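Local coordinates for teichoic acid D-alanine hydrolase (Staphylococcus aureus, PDB 5ZH8), which catalyses the removal of D-alanyl esters from wall teichoic acid and lipoteichoic acid, and affects methicillin resistance, autolysis and cell wall structure, at residues Leu136-Glu141 and Lys323-Glu328; Lys78-Leu83 and Lys104-Gln109; Pro337-Leu342 and His377-Ile382. One frame throughout, in Å; residues are numbered along the deposited sequence.

Contact 1 (Leu136-Glu141 and Lys323-Glu328)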
loop_
_atom_site.group_PDB
_atom_site.type_symbol
_atom_site.label_atom_id
_atom_site.label_comp_id
_atom_site.label_asym_id
_atom_site.label_seq_id
_atom_site.Cartn_x
_atom_site.Cartn_y
_atom_site.Cartn_z
ATOM N N LEU A 136 -21.532 1.282 -19.552
ATOM C CA LEU A 136 -21.979 0.319 -20.550
ATOM C C LEU A 136 -23.234 -0.407 -20.085
ATOM O O LEU A 136 -24.139 -0.644 -20.877
ATOM C CB LEU A 136 -20.862 -0.690 -20.851
ATOM C CG LEU A 136 -19.636 -0.161 -21.607
ATOM C CD1 LEU A 136 -18.536 -1.211 -21.630
ATOM C CD2 LEU A 136 -20.000 0.270 -23.024
ATOM N N LEU A 137 -23.275 -0.756 -18.802
ATOM C CA LEU A 137 -24.465 -1.359 -18.180
ATOM C C LEU A 137 -25.676 -0.450 -18.306
ATOM O O LEU A 137 -26.724 -0.870 -18.785
ATOM C CB LEU A 137 -24.230 -1.650 -16.696
ATOM C CG LEU A 137 -23.736 -3.048 -16.310
ATOM C CD1 LEU A 137 -23.587 -3.118 -14.799
ATOM C CD2 LEU A 137 -24.661 -4.146 -16.803
ATOM N N LYS A 138 -25.527 0.793 -17.866
ATOM C CA LYS A 138 -26.618 1.756 -17.928
ATOM C C LYS A 138 -27.091 1.941 -19.367
ATOM O O LYS A 138 -28.297 1.979 -19.632
ATOM C CB LYS A 138 -26.205 3.101 -17.316
ATOM C CG LYS A 138 -27.302 4.164 -17.339
ATOM C CD LYS A 138 -28.528 3.798 -16.499
ATOM C CE LYS A 138 -28.276 4.042 -15.016
ATOM N NZ LYS A 138 -29.191 3.248 -14.155
ATOM N N GLN A 139 -26.140 2.045 -20.292
ATOM C CA GLN A 139 -26.471 2.125 -21.710
ATOM C C GLN A 139 -27.333 0.940 -22.154
ATOM O O GLN A 139 -28.349 1.122 -22.822
ATOM C CB GLN A 139 -25.205 2.187 -22.552
ATOM C CG GLN A 139 -24.554 3.559 -22.593
ATOM C CD GLN A 139 -23.203 3.535 -23.286
ATOM O OE1 GLN A 139 -22.625 2.468 -23.501
ATOM N NE2 GLN A 139 -22.691 4.713 -23.636
ATOM N N LEU A 140 -26.928 -0.263 -21.764
ATOM C CA LEU A 140 -27.661 -1.478 -22.100
ATOM C C LEU A 140 -29.059 -1.533 -21.489
ATOM O O LEU A 140 -29.967 -2.109 -22.080
ATOM C CB LEU A 140 -26.865 -2.722 -21.682
ATOM C CG LEU A 140 -25.638 -3.010 -22.549
ATOM C CD1 LEU A 140 -24.872 -4.189 -21.988
ATOM C CD2 LEU A 140 -26.046 -3.267 -23.992
ATOM N N GLU A 141 -29.224 -0.942 -20.308
ATOM C CA GLU A 141 -30.534 -0.845 -19.660
ATOM C C GLU A 141 -31.478 0.028 -20.476
ATOM O O GLU A 141 -32.630 -0.344 -20.698
ATOM C CB GLU A 141 -30.401 -0.281 -18.242
ATOM C CG GLU A 141 -29.705 -1.210 -17.267
ATOM C CD GLU A 141 -29.346 -0.524 -15.970
ATOM O OE1 GLU A 141 -30.258 0.020 -15.325
ATOM O OE2 GLU A 141 -28.159 -0.534 -15.592
ATOM N N LYS A 323 -34.149 3.713 -2.751
ATOM C CA LYS A 323 -34.321 2.356 -3.154
ATOM C C LYS A 323 -33.486 2.057 -4.383
ATOM O O LYS A 323 -32.826 1.053 -4.443
ATOM C CB LYS A 323 -35.795 2.087 -3.384
ATOM C CG LYS A 323 -36.090 0.750 -4.003
ATOM C CD LYS A 323 -36.177 -0.329 -2.957
ATOM C CE LYS A 323 -36.724 -1.611 -3.552
ATOM N NZ LYS A 323 -38.140 -1.502 -3.997
ATOM N N GLN A 324 -33.498 2.957 -5.346
ATOM C CA GLN A 324 -32.773 2.773 -6.600
ATOM C C GLN A 324 -31.271 2.854 -6.408
ATOM O O GLN A 324 -30.535 1.987 -6.889
ATOM C CB GLN A 324 -33.205 3.827 -7.619
ATOM C CG GLN A 324 -32.643 3.588 -9.009
ATOM C CD GLN A 324 -33.121 4.593 -10.028
ATOM O OE1 GLN A 324 -33.973 5.437 -9.742
ATOM N NE2 GLN A 324 -32.569 4.514 -11.229
ATOM N N TYR A 325 -30.831 3.903 -5.717
ATOM C CA TYR A 325 -29.420 4.138 -5.429
ATOM C C TYR A 325 -29.221 4.170 -3.911
ATOM O O TYR A 325 -29.094 5.246 -3.327
ATOM C CB TYR A 325 -28.973 5.462 -6.049
ATOM C CG TYR A 325 -29.027 5.469 -7.557
ATOM C CD1 TYR A 325 -28.017 4.890 -8.305
ATOM C CD2 TYR A 325 -30.091 6.053 -8.236
ATOM C CE1 TYR A 325 -28.061 4.889 -9.690
ATOM C CE2 TYR A 325 -30.147 6.065 -9.618
ATOM C CZ TYR A 325 -29.125 5.479 -10.342
ATOM O OH TYR A 325 -29.156 5.474 -11.721
ATOM N N PRO A 326 -29.211 2.989 -3.264
ATOM C CA PRO A 326 -29.163 2.909 -1.799
ATOM C C PRO A 326 -27.842 3.352 -1.186
ATOM O O PRO A 326 -27.830 3.882 -0.081
ATOM C CB PRO A 326 -29.393 1.423 -1.524
ATOM C CG PRO A 326 -28.890 0.739 -2.739
ATOM C CD PRO A 326 -29.240 1.648 -3.878
ATOM N N ASP A 327 -26.747 3.127 -1.898
ATOM C CA ASP A 327 -25.415 3.410 -1.383
ATOM C C ASP A 327 -24.803 4.574 -2.139
ATOM O O ASP A 327 -25.322 4.999 -3.173
ATOM C CB ASP A 327 -24.520 2.165 -1.516
ATOM C CG ASP A 327 -25.148 0.919 -0.889
ATOM O OD1 ASP A 327 -25.823 1.093 0.145
ATOM O OD2 ASP A 327 -25.018 -0.204 -1.433
ATOM N N GLU A 328 -23.703 5.096 -1.609
ATOM C CA GLU A 328 -22.928 6.124 -2.297
ATOM C C GLU A 328 -22.372 5.538 -3.584
ATOM O O GLU A 328 -22.327 6.211 -4.619
ATOM C CB GLU A 328 -21.782 6.625 -1.414
ATOM C CG GLU A 328 -22.242 7.385 -0.182
ATOM C CD GLU A 328 -21.095 7.948 0.640
ATOM O OE1 GLU A 328 -19.951 7.453 0.512
ATOM O OE2 GLU A 328 -21.344 8.891 1.424
#
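K138 lays its aminomethyl end against the phenol hydroxyl of Y325, the two side chains reaching for each other from opposite directions. The backbones stay far apart, the closest pair of alpha carbons, K138 CA and Q324 CA, being 12.9 Å from one another, so long side chains do all the bridging. A weak hydrogen bond runs from K138 NZ to Y325 OH at 3.3 Å, and K138 CE follows at 3.7 Å from the same Y325 OH. The total buried surface is small, 67 Å², as expected where one lysine end meets one phenol oxygen.

The lysine leaves the helix with CG anti to the backbone N (chi1 -180°) and then bends at both chi2 and chi3, which carries the ammonium along the helix toward E141, about one turn on. There it forms a salt bridge with E141, K138 NZ lying 3.6 Å from E141 OE1. The other carboxylate oxygen, E141 OE2, is hydrogen-bonded to the hydroxyl of Y331, to which K138 NZ also makes a weak bond. A buried ammonium thus lies beside a carboxylate and makes weak bonds to two phenol oxygens, which probably favours the ionised forms of K138 and E141. Apolar side chains adjoin it: K138 touches F308 and I312, and the Y325 side chain rests on P315 and L316 of helix 310-318.

The contact joins helix 129-142 to the loop between helix 310-318 and strand 329-330. It therefore links the helical region to the edge of the main antiparallel sheet, the two-part architecture of the serine beta-lactamase and penicillin-binding protein fold.

Contact 2 (Lys78-Leu83 and Lys104-Gln109)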
loop_
_atom_site.group_PDB
_atom_site.type_symbol
_atom_site.label_atom_id
_atom_site.label_comp_id
_atom_site.label_asym_id
_atom_site.label_seq_id
_atom_site.Cartn_x
_atom_site.Cartn_y
_atom_site.Cartn_z
ATOM N N LYS A 78 -0.576 27.205 -5.908
ATOM C CA LYS A 78 -0.551 26.550 -4.607
ATOM C C LYS A 78 -0.522 25.036 -4.785
ATOM O O LYS A 78 0.173 24.335 -4.065
ATOM C CB LYS A 78 -1.787 26.964 -3.802
ATOM C CG LYS A 78 -1.577 27.131 -2.306
ATOM C CD LYS A 78 -2.892 27.527 -1.626
ATOM C CE LYS A 78 -2.785 28.732 -0.672
ATOM N NZ LYS A 78 -2.384 28.416 0.729
ATOM N N ILE A 79 -1.294 24.542 -5.748
ATOM C CA ILE A 79 -1.383 23.110 -6.035
ATOM C C ILE A 79 -0.041 22.613 -6.573
ATOM O O ILE A 79 0.513 21.639 -6.071
ATOM C CB ILE A 79 -2.504 22.800 -7.060
ATOM C CG1 ILE A 79 -3.883 23.081 -6.450
ATOM C CG2 ILE A 79 -2.434 21.353 -7.524
ATOM C CD1 ILE A 79 -4.999 23.247 -7.467
ATOM N N ASP A 80 0.467 23.293 -7.591
ATOM C CA ASP A 80 1.738 22.946 -8.187
ATOM C C ASP A 80 2.839 22.921 -7.136
ATOM O O ASP A 80 3.633 21.976 -7.057
ATOM C CB ASP A 80 2.088 23.953 -9.288
ATOM C CG ASP A 80 3.440 23.695 -9.905
ATOM O OD1 ASP A 80 3.593 22.694 -10.649
ATOM O OD2 ASP A 80 4.351 24.489 -9.626
ATOM N N LYS A 81 2.870 23.969 -6.324
ATOM C CA LYS A 81 3.878 24.094 -5.284
ATOM C C LYS A 81 3.781 22.945 -4.296
ATOM O O LYS A 81 4.790 22.408 -3.847
ATOM C CB LYS A 81 3.712 25.427 -4.560
ATOM C CG LYS A 81 4.830 25.741 -3.597
ATOM C CD LYS A 81 4.770 27.197 -3.176
ATOM C CE LYS A 81 6.074 27.642 -2.532
ATOM N NZ LYS A 81 7.228 27.693 -3.486
ATOM N N TYR A 82 2.557 22.575 -3.955
ATOM C CA TYR A 82 2.324 21.456 -3.054
ATOM C C TYR A 82 2.810 20.162 -3.683
ATOM O O TYR A 82 3.538 19.405 -3.046
ATOM C CB TYR A 82 0.847 21.340 -2.676
ATOM C CG TYR A 82 0.501 19.973 -2.184
ATOM C CD1 TYR A 82 1.082 19.473 -1.035
ATOM C CD2 TYR A 82 -0.380 19.163 -2.886
ATOM C CE1 TYR A 82 0.798 18.206 -0.582
ATOM C CE2 TYR A 82 -0.688 17.886 -2.440
ATOM C CZ TYR A 82 -0.088 17.411 -1.296
ATOM O OH TYR A 82 -0.394 16.149 -0.857
ATOM N N LEU A 83 2.420 19.911 -4.928
ATOM C CA LEU A 83 2.813 18.680 -5.626
ATOM C C LEU A 83 4.321 18.559 -5.785
ATOM O O LEU A 83 4.868 17.464 -5.653
ATOM C CB LEU A 83 2.142 18.582 -6.994
ATOM C CG LEU A 83 0.627 18.379 -6.974
ATOM C CD1 LEU A 83 0.108 18.313 -8.400
ATOM C CD2 LEU A 83 0.244 17.129 -6.198
ATOM N N LYS A 104 -0.456 18.664 -15.821
ATOM C CA LYS A 104 0.988 18.662 -15.592
ATOM C C LYS A 104 1.483 17.343 -15.014
ATOM O O LYS A 104 0.833 16.738 -14.164
ATOM C CB LYS A 104 1.364 19.820 -14.657
ATOM C CG LYS A 104 2.855 20.041 -14.514
ATOM C CD LYS A 104 3.156 21.347 -13.791
ATOM C CE LYS A 104 4.658 21.596 -13.714
ATOM N NZ LYS A 104 5.002 22.813 -12.921
ATOM N N GLY A 105 2.646 16.909 -15.496
ATOM C CA GLY A 105 3.303 15.697 -15.018
ATOM C C GLY A 105 4.449 16.032 -14.082
ATOM O O GLY A 105 5.107 17.062 -14.239
ATOM N N TYR A 106 4.676 15.160 -13.104
ATOM C CA TYR A 106 5.729 15.338 -12.115
ATOM C C TYR A 106 6.508 14.028 -11.958
ATOM O O TYR A 106 5.922 12.941 -11.940
ATOM C CB TYR A 106 5.127 15.727 -10.768
ATOM C CG TYR A 106 4.320 17.010 -10.751
ATOM C CD1 TYR A 106 2.989 17.024 -11.156
ATOM C CD2 TYR A 106 4.877 18.207 -10.286
ATOM C CE1 TYR A 106 2.242 18.198 -11.124
ATOM C CE2 TYR A 106 4.138 19.385 -10.251
ATOM C CZ TYR A 106 2.825 19.374 -10.661
ATOM O OH TYR A 106 2.085 20.523 -10.616
ATOM N N GLY A 107 7.826 14.125 -11.816
ATOM C CA GLY A 107 8.663 12.934 -11.678
ATOM C C GLY A 107 8.674 12.063 -12.929
ATOM O O GLY A 107 8.485 12.561 -14.041
ATOM N N TYR A 108 8.868 10.759 -12.743
ATOM C CA TYR A 108 9.128 9.845 -13.855
ATOM C C TYR A 108 8.003 8.864 -14.166
ATOM O O TYR A 108 7.401 8.273 -13.269
ATOM C CB TYR A 108 10.416 9.067 -13.585
ATOM C CG TYR A 108 11.634 9.955 -13.583
ATOM C CD1 TYR A 108 12.047 10.606 -12.420
ATOM C CD2 TYR A 108 12.360 10.170 -14.747
ATOM C CE1 TYR A 108 13.164 11.422 -12.419
ATOM C CE2 TYR A 108 13.474 10.989 -14.752
ATOM C CZ TYR A 108 13.869 11.607 -13.592
ATOM O OH TYR A 108 14.975 12.418 -13.613
ATOM N N GLN A 109 7.739 8.704 -15.459
ATOM C CA GLN A 109 6.842 7.668 -15.976
ATOM C C GLN A 109 7.552 6.318 -15.970
ATOM O O GLN A 109 6.960 5.292 -15.619
ATOM C CB GLN A 109 6.423 8.028 -17.400
ATOM C CG GLN A 109 5.588 6.983 -18.121
ATOM C CD GLN A 109 5.463 7.301 -19.591
ATOM O OE1 GLN A 109 5.130 8.428 -19.960
ATOM N NE2 GLN A 109 5.747 6.319 -20.437
#
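With CG anti to the backbone N (chi1 177°), D80 swings its carboxylate off helix 74-85 toward K104, whose chain runs extended from strand 99-106, and toward Y106, whose ring is turned to the helix by a CG set beside the backbone N. Both strand residues converge on one oxygen of D80. K104 NZ donates to D80 OD1 at 2.7 Å in a salt bridge, coming from above the carboxylate plane. Y106 OH donates to D80 OD1 at 2.6 Å, on the anti side and closer to that plane, while the oxygen in turn lies at the edge of the phenol ring.

The face of the same ring is used by L83, one turn further along the helix. Its CB stands 4.0 Å from the centroid of the Y106 ring, 18° off the ring normal, a CH-pi contact offset toward the rim. L83 CD1 extends this to 3.5 Å from Y106 CE1. V92 of strand 90-96 packs on both L83 and Y106, and Y69 of strand 68-69 touches D80 and K104. The helix runs nearly parallel to the strand (18°), their short-segment axes 10.6 Å apart.

Here a buried carboxylate oxygen accepts one hydrogen bond from an ammonium and one from a phenol; these two donors across the contact should stabilise its negative charge and probably keep D80 ionised, while L83 probably restricts tilting of Y106 toward the helix on that face.

Contact 3 (Pro337-Leu342 and His377-Ile382)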
loop_
_atom_site.group_PDB
_atom_site.type_symbol
_atom_site.label_atom_id
_atom_site.label_comp_id
_atom_site.label_asym_id
_atom_site.label_seq_id
_atom_site.Cartn_x
_atom_site.Cartn_y
_atom_site.Cartn_z
ATOM N N PRO A 337 -21.559 13.106 -0.097
ATOM C CA PRO A 337 -22.181 14.372 0.281
ATOM C C PRO A 337 -21.555 15.630 -0.312
ATOM O O PRO A 337 -22.289 16.509 -0.764
ATOM C CB PRO A 337 -22.045 14.378 1.800
ATOM C CG PRO A 337 -22.139 12.946 2.159
ATOM C CD PRO A 337 -21.368 12.242 1.081
ATOM N N THR A 338 -20.227 15.721 -0.314
ATOM C CA THR A 338 -19.553 16.943 -0.767
ATOM C C THR A 338 -18.908 16.804 -2.136
ATOM O O THR A 338 -18.368 17.784 -2.660
ATOM C CB THR A 338 -18.449 17.363 0.217
ATOM O OG1 THR A 338 -17.436 16.352 0.245
ATOM C CG2 THR A 338 -19.003 17.547 1.602
ATOM N N LEU A 339 -18.962 15.599 -2.711
ATOM C CA LEU A 339 -18.178 15.279 -3.908
ATOM C C LEU A 339 -18.546 13.928 -4.501
ATOM O O LEU A 339 -19.158 13.102 -3.834
ATOM C CB LEU A 339 -16.684 15.281 -3.564
ATOM C CG LEU A 339 -16.243 14.348 -2.420
ATOM C CD1 LEU A 339 -15.970 12.927 -2.908
ATOM C CD2 LEU A 339 -15.009 14.906 -1.717
ATOM N N ASN A 340 -18.178 13.728 -5.763
ATOM C CA ASN A 340 -18.200 12.408 -6.394
ATOM C C ASN A 340 -16.761 11.920 -6.501
ATOM O O ASN A 340 -15.850 12.704 -6.769
ATOM C CB ASN A 340 -18.841 12.451 -7.789
ATOM C CG ASN A 340 -20.359 12.539 -7.742
ATOM O OD1 ASN A 340 -20.950 12.841 -6.702
ATOM N ND2 ASN A 340 -20.998 12.284 -8.880
ATOM N N ARG A 341 -16.567 10.621 -6.310
ATOM C CA ARG A 341 -15.236 10.055 -6.211
ATOM C C ARG A 341 -15.060 8.813 -7.084
ATOM O O ARG A 341 -15.936 7.949 -7.127
ATOM C CB ARG A 341 -14.951 9.715 -4.747
ATOM C CG ARG A 341 -13.719 8.860 -4.508
ATOM C CD ARG A 341 -13.525 8.631 -3.019
ATOM N NE ARG A 341 -12.250 7.977 -2.719
ATOM C CZ ARG A 341 -12.045 6.660 -2.755
ATOM N NH1 ARG A 341 -13.028 5.831 -3.092
ATOM N NH2 ARG A 341 -10.856 6.168 -2.460
ATOM N N LEU A 342 -13.927 8.751 -7.779
ATOM C CA LEU A 342 -13.438 7.512 -8.385
ATOM C C LEU A 342 -12.045 7.216 -7.838
ATOM O O LEU A 342 -11.299 8.132 -7.488
ATOM C CB LEU A 342 -13.363 7.604 -9.913
ATOM C CG LEU A 342 -14.683 7.601 -10.675
ATOM C CD1 LEU A 342 -15.294 8.983 -10.702
ATOM C CD2 LEU A 342 -14.492 7.108 -12.100
ATOM N N HIS A 377 -6.428 17.421 -0.080
ATOM C CA HIS A 377 -5.796 18.690 0.206
ATOM C C HIS A 377 -6.054 19.663 -0.935
ATOM O O HIS A 377 -6.266 20.848 -0.710
ATOM C CB HIS A 377 -4.304 18.499 0.424
ATOM C CG HIS A 377 -3.574 19.766 0.722
ATOM N ND1 HIS A 377 -3.770 20.484 1.882
ATOM C CD2 HIS A 377 -2.643 20.444 0.012
ATOM C CE1 HIS A 377 -2.998 21.552 1.873
ATOM N NE2 HIS A 377 -2.295 21.546 0.755
ATOM N N ILE A 378 -6.051 19.156 -2.159
ATOM C CA ILE A 378 -6.303 19.984 -3.331
ATOM C C ILE A 378 -7.779 20.407 -3.396
ATOM O O ILE A 378 -8.093 21.578 -3.580
ATOM C CB ILE A 378 -5.892 19.239 -4.615
ATOM C CG1 ILE A 378 -4.368 19.122 -4.672
ATOM C CG2 ILE A 378 -6.430 19.939 -5.853
ATOM C CD1 ILE A 378 -3.847 18.261 -5.807
ATOM N N TYR A 379 -8.676 19.450 -3.229
ATOM C CA TYR A 379 -10.106 19.687 -3.384
ATOM C C TYR A 379 -10.704 20.487 -2.211
ATOM O O TYR A 379 -11.448 21.453 -2.410
ATOM C CB TYR A 379 -10.804 18.338 -3.532
ATOM C CG TYR A 379 -12.283 18.391 -3.840
ATOM C CD1 TYR A 379 -12.742 18.560 -5.142
ATOM C CD2 TYR A 379 -13.224 18.220 -2.826
ATOM C CE1 TYR A 379 -14.100 18.577 -5.420
ATOM C CE2 TYR A 379 -14.580 18.238 -3.088
ATOM C CZ TYR A 379 -15.017 18.413 -4.384
ATOM O OH TYR A 379 -16.368 18.419 -4.640
ATOM N N ASN A 380 -10.378 20.069 -0.994
ATOM C CA ASN A 380 -10.938 20.681 0.198
ATOM C C ASN A 380 -10.147 21.903 0.649
ATOM O O ASN A 380 -10.730 22.958 0.882
ATOM C CB ASN A 380 -11.005 19.661 1.337
ATOM C CG ASN A 380 -11.901 18.486 1.012
ATOM O OD1 ASN A 380 -12.929 18.644 0.361
ATOM N ND2 ASN A 380 -11.527 17.308 1.475
ATOM N N ASP A 381 -8.830 21.774 0.783
ATOM C CA ASP A 381 -8.045 22.855 1.375
ATOM C C ASP A 381 -7.747 23.969 0.377
ATOM O O ASP A 381 -8.005 25.140 0.660
ATOM C CB ASP A 381 -6.755 22.324 2.015
ATOM C CG ASP A 381 -7.025 21.332 3.145
ATOM O OD1 ASP A 381 -8.115 21.393 3.758
ATOM O OD2 ASP A 381 -6.149 20.487 3.426
ATOM N N ILE A 382 -7.225 23.620 -0.794
ATOM C CA ILE A 382 -6.802 24.644 -1.744
ATOM C C ILE A 382 -7.980 25.186 -2.551
ATOM O O ILE A 382 -8.206 26.392 -2.576
ATOM C CB ILE A 382 -5.693 24.132 -2.678
ATOM C CG1 ILE A 382 -4.468 23.722 -1.850
ATOM C CG2 ILE A 382 -5.331 25.206 -3.691
ATOM C CD1 ILE A 382 -3.310 23.158 -2.657
#
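Y379 points its ring from helix 371-382 at the T338-L339 turn, just ahead of strand 340-346. The contact belongs to the beta-lactamase fold, in which the C-terminal helix covers a face of the main antiparallel sheet. Together the two segments bury 135 Å², most of it on Y379 and L339.

The polar link is a single hydrogen bond to the backbone. Y379 OH donates to T338 O at 2.9 Å, coming in at an angle (C=O...donor 140°), on a lone pair in the carbonyl plane. The carbonyl oxygen also lies in the plane of the ring at its edge. CG of Y379 is anti to the backbone N (chi1 -174°), which throws the ring outward from the helix to span the gap of 9.2 Å between L339 CA and Y379 CA.

Apolar contact is made by L339 CD2, 3.6 Å from Y379 CE2. Next to it, L339 CB makes a van der Waals approach to the hydroxyl, 3.3 Å from Y379 OH. The leucine holds CG between its backbone N and carbonyl carbon (chi1 56°), which turns CD2 toward the CE2 side of the ring, the two side chains crossing at a slant; the leucine also packs on Y354 of strand 349-355.

R341 forms a salt bridge with E372, a tie from strand 340-346 itself to the same helix. Within the helix there is a separate histidine-carboxylate hydrogen bond: H377 ND1 donates at 2.8 Å to D381 OD2, which is met on its anti lone pair and is tilted out of the imidazole plane.

The helix widens here into a pi-type turn, in which I382 N bonds to H377 O at 2.9 Å.

From the N terminus, contact 2 comes first, closing a short loop that runs from helix 74-85 through strand 90-96 to strand 99-106. Contact 1 then closes a 181-residue excursion with far more helix than strand, ending in the loop that leads into strand 329-330. Contact 3 follows, with strands 349-355 and 359-365 between its halves. The three are in series, none nesting in or crossing another. Contacts 2 and 3 serve the same sheet, and their helices touch, I79 packing on I378 and I382. Contact 1 meets contact 3 where E328 packs on P337, whereas contacts 1 and 2 lie on opposite sides of the chain's centre, their own centres 35 Å apart.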